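Local coordinates for contact-dependent inhibitor A (Escherichia coli NC101, PDB 5I4Q), which is probably the toxic effector domain of a contact-dependent growth inhibition system, delivered into neighbouring bacteria to stop their growth, at residues Ile10-Asp15 with Phe24-Tyr29. Residues are numbered along the deposited sequence; the frame is centred on the assembly and turned at random.
Sequences ISFDGD and FSKSYY
Phe12 and Lys26 each set CG anti to the backbone N (chi1 -179° and -171°), which brings the phenyl ring and the lysine's aliphatic chain together at one end of a three-stranded antiparallel meander. Within this chain, strands 8-12 and 22-25 flank strand 16-19, and the contact joins the first hairpin turn to the start of helix 26-34. Lys26 CG lies 3.7 Å from Phe12 CE1, and CD and CE continue past CZ before the chain bends and NZ forms a salt bridge with Glu30. Gly14 N sits over the centre of the Phe12 ring, 3.5 Å above its plane, while Tyr17 stacks with the same ring. Asp13 makes an Asx turn, its OD1 accepting from Asp15 N at 2.9 Å and also from Phe16 N. Farther along, Ile10 CD1 meets Tyr29 OH at 3.8 Å; that hydroxyl hydrogen-bonds to an acidic side chain and to a backbone group, both of another protein's chain, so this end of the contact borders a protein interface. Ser25 N-caps the helix, its OG accepting from Tyr28 N. One residue on, the first-turn amide Lys26 N donates to Asp15 O at 3.0 Å, approaching from above the carbonyl plane.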
ATOM      1  N   ILE A  10     -25.594 -20.101 -19.512  1.00 58.65           N
ATOM      2  CA  ILE A  10     -24.470 -20.976 -19.217  1.00 52.91           C
ATOM      3  C   ILE A  10     -25.071 -22.279 -18.653  1.00 56.64           C
ATOM      4  O   ILE A  10     -25.851 -22.268 -17.680  1.00 54.34           O
ATOM      5  CB  ILE A  10     -23.482 -20.309 -18.228  1.00 50.57           C
ATOM      6  CG1 ILE A  10     -22.822 -19.077 -18.891  1.00 49.66           C
ATOM      7  CG2 ILE A  10     -22.412 -21.295 -17.773  1.00 49.54           C
ATOM      8  CD1 ILE A  10     -21.936 -18.185 -18.003  1.00 47.80           C
ATOM      9  N   SER A  11     -24.724 -23.395 -19.291  1.00 58.88           N
ATOM     10  CA  SER A  11     -25.186 -24.725 -18.859  1.00 61.83           C
ATOM     11  C   SER A  11     -24.148 -25.381 -17.975  1.00 58.47           C
ATOM     12  O   SER A  11     -22.939 -25.170 -18.151  1.00 57.55           O
ATOM     13  CB  SER A  11     -25.448 -25.638 -20.059  1.00 62.13           C
ATOM     14  OG  SER A  11     -26.181 -24.940 -21.029  1.00 64.82           O
ATOM     15  N   PHE A  12     -24.642 -26.187 -17.045  1.00 57.22           N
ATOM     16  CA  PHE A  12     -23.818 -26.884 -16.084  1.00 60.66           C
ATOM     17  C   PHE A  12     -24.274 -28.334 -16.032  1.00 63.12           C
ATOM     18  O   PHE A  12     -25.422 -28.597 -15.711  1.00 62.58           O
ATOM     19  CB  PHE A  12     -23.984 -26.239 -14.703  1.00 60.99           C
ATOM     20  CG  PHE A  12     -23.158 -26.875 -13.636  1.00 64.51           C
ATOM     21  CD1 PHE A  12     -21.787 -26.964 -13.777  1.00 70.99           C
ATOM     22  CD2 PHE A  12     -23.746 -27.389 -12.495  1.00 70.56           C
ATOM     23  CE1 PHE A  12     -20.998 -27.551 -12.798  1.00 72.35           C
ATOM     24  CE2 PHE A  12     -22.975 -27.981 -11.510  1.00 76.32           C
ATOM     25  CZ  PHE A  12     -21.595 -28.055 -11.658  1.00 76.70           C
ATOM     26  N   ASP A  13     -23.369 -29.266 -16.322  1.00 66.13           N
ATOM     27  CA  ASP A  13     -23.685 -30.687 -16.238  1.00 72.21           C
ATOM     28  C   ASP A  13     -23.026 -31.394 -15.024  1.00 72.11           C
ATOM     29  O   ASP A  13     -22.868 -32.589 -15.053  1.00 79.74           O
ATOM     30  CB  ASP A  13     -23.269 -31.364 -17.550  1.00 72.58           C
ATOM     31  CG  ASP A  13     -21.783 -31.353 -17.748  1.00 73.42           C
ATOM     32  OD1 ASP A  13     -21.066 -30.978 -16.794  1.00 73.05           O
ATOM     33  OD2 ASP A  13     -21.305 -31.710 -18.837  1.00 77.32           O
ATOM     34  N   GLY A  14     -22.639 -30.677 -13.974  1.00 79.00           N
ATOM     35  CA  GLY A  14     -21.938 -31.291 -12.835  1.00 75.87           C
ATOM     36  C   GLY A  14     -20.414 -31.227 -12.963  1.00 75.10           C
ATOM     37  O   GLY A  14     -19.697 -31.105 -11.950  1.00 72.79           O
ATOM     38  N   ASP A  15     -19.914 -31.304 -14.200  1.00 69.83           N
ATOM     39  CA  ASP A  15     -18.466 -31.316 -14.468  1.00 66.89           C
ATOM     40  C   ASP A  15     -17.959 -30.083 -15.177  1.00 58.36           C
ATOM     41  O   ASP A  15     -16.810 -29.761 -15.046  1.00 57.08           O
ATOM     42  CB  ASP A  15     -18.083 -32.483 -15.381  1.00 71.50           C
ATOM     43  CG  ASP A  15     -18.522 -33.831 -14.848  1.00 76.87           C
ATOM     44  OD1 ASP A  15     -18.064 -34.221 -13.763  1.00 74.30           O
ATOM     45  OD2 ASP A  15     -19.308 -34.516 -15.545  1.00 80.30           O
ATOM     46  N   PHE A  24     -15.452 -24.727 -19.593  1.00 42.17           N
ATOM     47  CA  PHE A  24     -14.522 -24.719 -18.468  1.00 42.38           C
ATOM     48  C   PHE A  24     -14.894 -25.810 -17.471  1.00 41.56           C
ATOM     49  O   PHE A  24     -16.066 -25.953 -17.155  1.00 44.69           O
ATOM     50  CB  PHE A  24     -14.632 -23.403 -17.685  1.00 37.67           C
ATOM     51  CG  PHE A  24     -13.936 -22.241 -18.332  1.00 39.26           C
ATOM     52  CD1 PHE A  24     -14.563 -21.495 -19.330  1.00 39.26           C
ATOM     53  CD2 PHE A  24     -12.675 -21.854 -17.918  1.00 36.60           C
ATOM     54  CE1 PHE A  24     -13.924 -20.414 -19.919  1.00 38.45           C
ATOM     55  CE2 PHE A  24     -12.043 -20.790 -18.491  1.00 35.81           C
ATOM     56  CZ  PHE A  24     -12.658 -20.061 -19.499  1.00 37.89           C
ATOM     57  N   SER A  25     -13.924 -26.519 -16.912  1.00 42.95           N
ATOM     58  CA  SER A  25     -14.255 -27.403 -15.754  1.00 46.55           C
ATOM     59  C   SER A  25     -14.866 -26.589 -14.594  1.00 45.52           C
ATOM     60  O   SER A  25     -14.612 -25.384 -14.437  1.00 41.65           O
ATOM     61  CB  SER A  25     -13.056 -28.198 -15.258  1.00 45.67           C
ATOM     62  OG  SER A  25     -12.231 -27.422 -14.436  1.00 48.24           O
ATOM     63  N   LYS A  26     -15.678 -27.265 -13.808  1.00 46.17           N
ATOM     64  CA  LYS A  26     -16.320 -26.678 -12.664  1.00 49.31           C
ATOM     65  C   LYS A  26     -15.322 -25.948 -11.792  1.00 46.79           C
ATOM     66  O   LYS A  26     -15.543 -24.810 -11.411  1.00 44.53           O
ATOM     67  CB  LYS A  26     -17.026 -27.765 -11.821  1.00 55.47           C
ATOM     68  CG  LYS A  26     -17.919 -27.237 -10.692  1.00 60.16           C
ATOM     69  CD  LYS A  26     -18.249 -28.308  -9.644  1.00 66.64           C
ATOM     70  CE  LYS A  26     -19.026 -27.739  -8.456  1.00 69.39           C
ATOM     71  NZ  LYS A  26     -18.146 -27.050  -7.470  1.00 70.18           N
ATOM     72  N   SER A  27     -14.250 -26.612 -11.414  1.00 44.93           N
ATOM     73  CA  SER A  27     -13.402 -26.022 -10.391  1.00 46.98           C
ATOM     74  C   SER A  27     -12.581 -24.907 -11.017  1.00 42.60           C
ATOM     75  O   SER A  27     -12.390 -23.883 -10.384  1.00 41.58           O
ATOM     76  CB  SER A  27     -12.506 -27.067  -9.712  1.00 49.31           C
ATOM     77  OG  SER A  27     -11.644 -27.631 -10.682  1.00 55.90           O
ATOM     78  N   TYR A  28     -12.131 -25.072 -12.262  1.00 40.00           N
ATOM     79  CA  TYR A  28     -11.295 -24.027 -12.840  1.00 39.33           C
ATOM     80  C   TYR A  28     -12.126 -22.747 -13.010  1.00 39.12           C
ATOM     81  O   TYR A  28     -11.698 -21.660 -12.618  1.00 38.57           O
ATOM     82  CB  TYR A  28     -10.618 -24.462 -14.139  1.00 38.65           C
ATOM     83  CG  TYR A  28      -9.573 -23.502 -14.615  1.00 35.75           C
ATOM     84  CD1 TYR A  28      -8.560 -23.056 -13.755  1.00 38.37           C
ATOM     85  CD2 TYR A  28      -9.556 -23.069 -15.913  1.00 35.83           C
ATOM     86  CE1 TYR A  28      -7.585 -22.154 -14.176  1.00 39.55           C
ATOM     87  CE2 TYR A  28      -8.605 -22.154 -16.356  1.00 38.15           C
ATOM     88  CZ  TYR A  28      -7.615 -21.701 -15.502  1.00 40.87           C
ATOM     89  OH  TYR A  28      -6.684 -20.798 -15.971  1.00 44.34           O
ATOM     90  N   TYR A  29     -13.363 -22.915 -13.471  1.00 38.09           N
ATOM     91  CA  TYR A  29     -14.272 -21.797 -13.623  1.00 37.96           C
ATOM     92  C   TYR A  29     -14.432 -21.022 -12.317  1.00 37.90           C
ATOM     93  O   TYR A  29     -14.308 -19.796 -12.286  1.00 36.56           O
ATOM     94  CB  TYR A  29     -15.634 -22.280 -14.119  1.00 37.85           C
ATOM     95  CG  TYR A  29     -16.620 -21.163 -14.373  1.00 37.29           C
ATOM     96  CD1 TYR A  29     -16.554 -20.406 -15.512  1.00 37.02           C
ATOM     97  CD2 TYR A  29     -17.628 -20.886 -13.468  1.00 40.05           C
ATOM     98  CE1 TYR A  29     -17.464 -19.388 -15.760  1.00 37.13           C
ATOM     99  CE2 TYR A  29     -18.568 -19.867 -13.716  1.00 41.95           C
ATOM    100  CZ  TYR A  29     -18.497 -19.133 -14.867  1.00 38.39           C
ATOM    101  OH  TYR A  29     -19.427 -18.105 -15.110  1.00 41.62           O
TER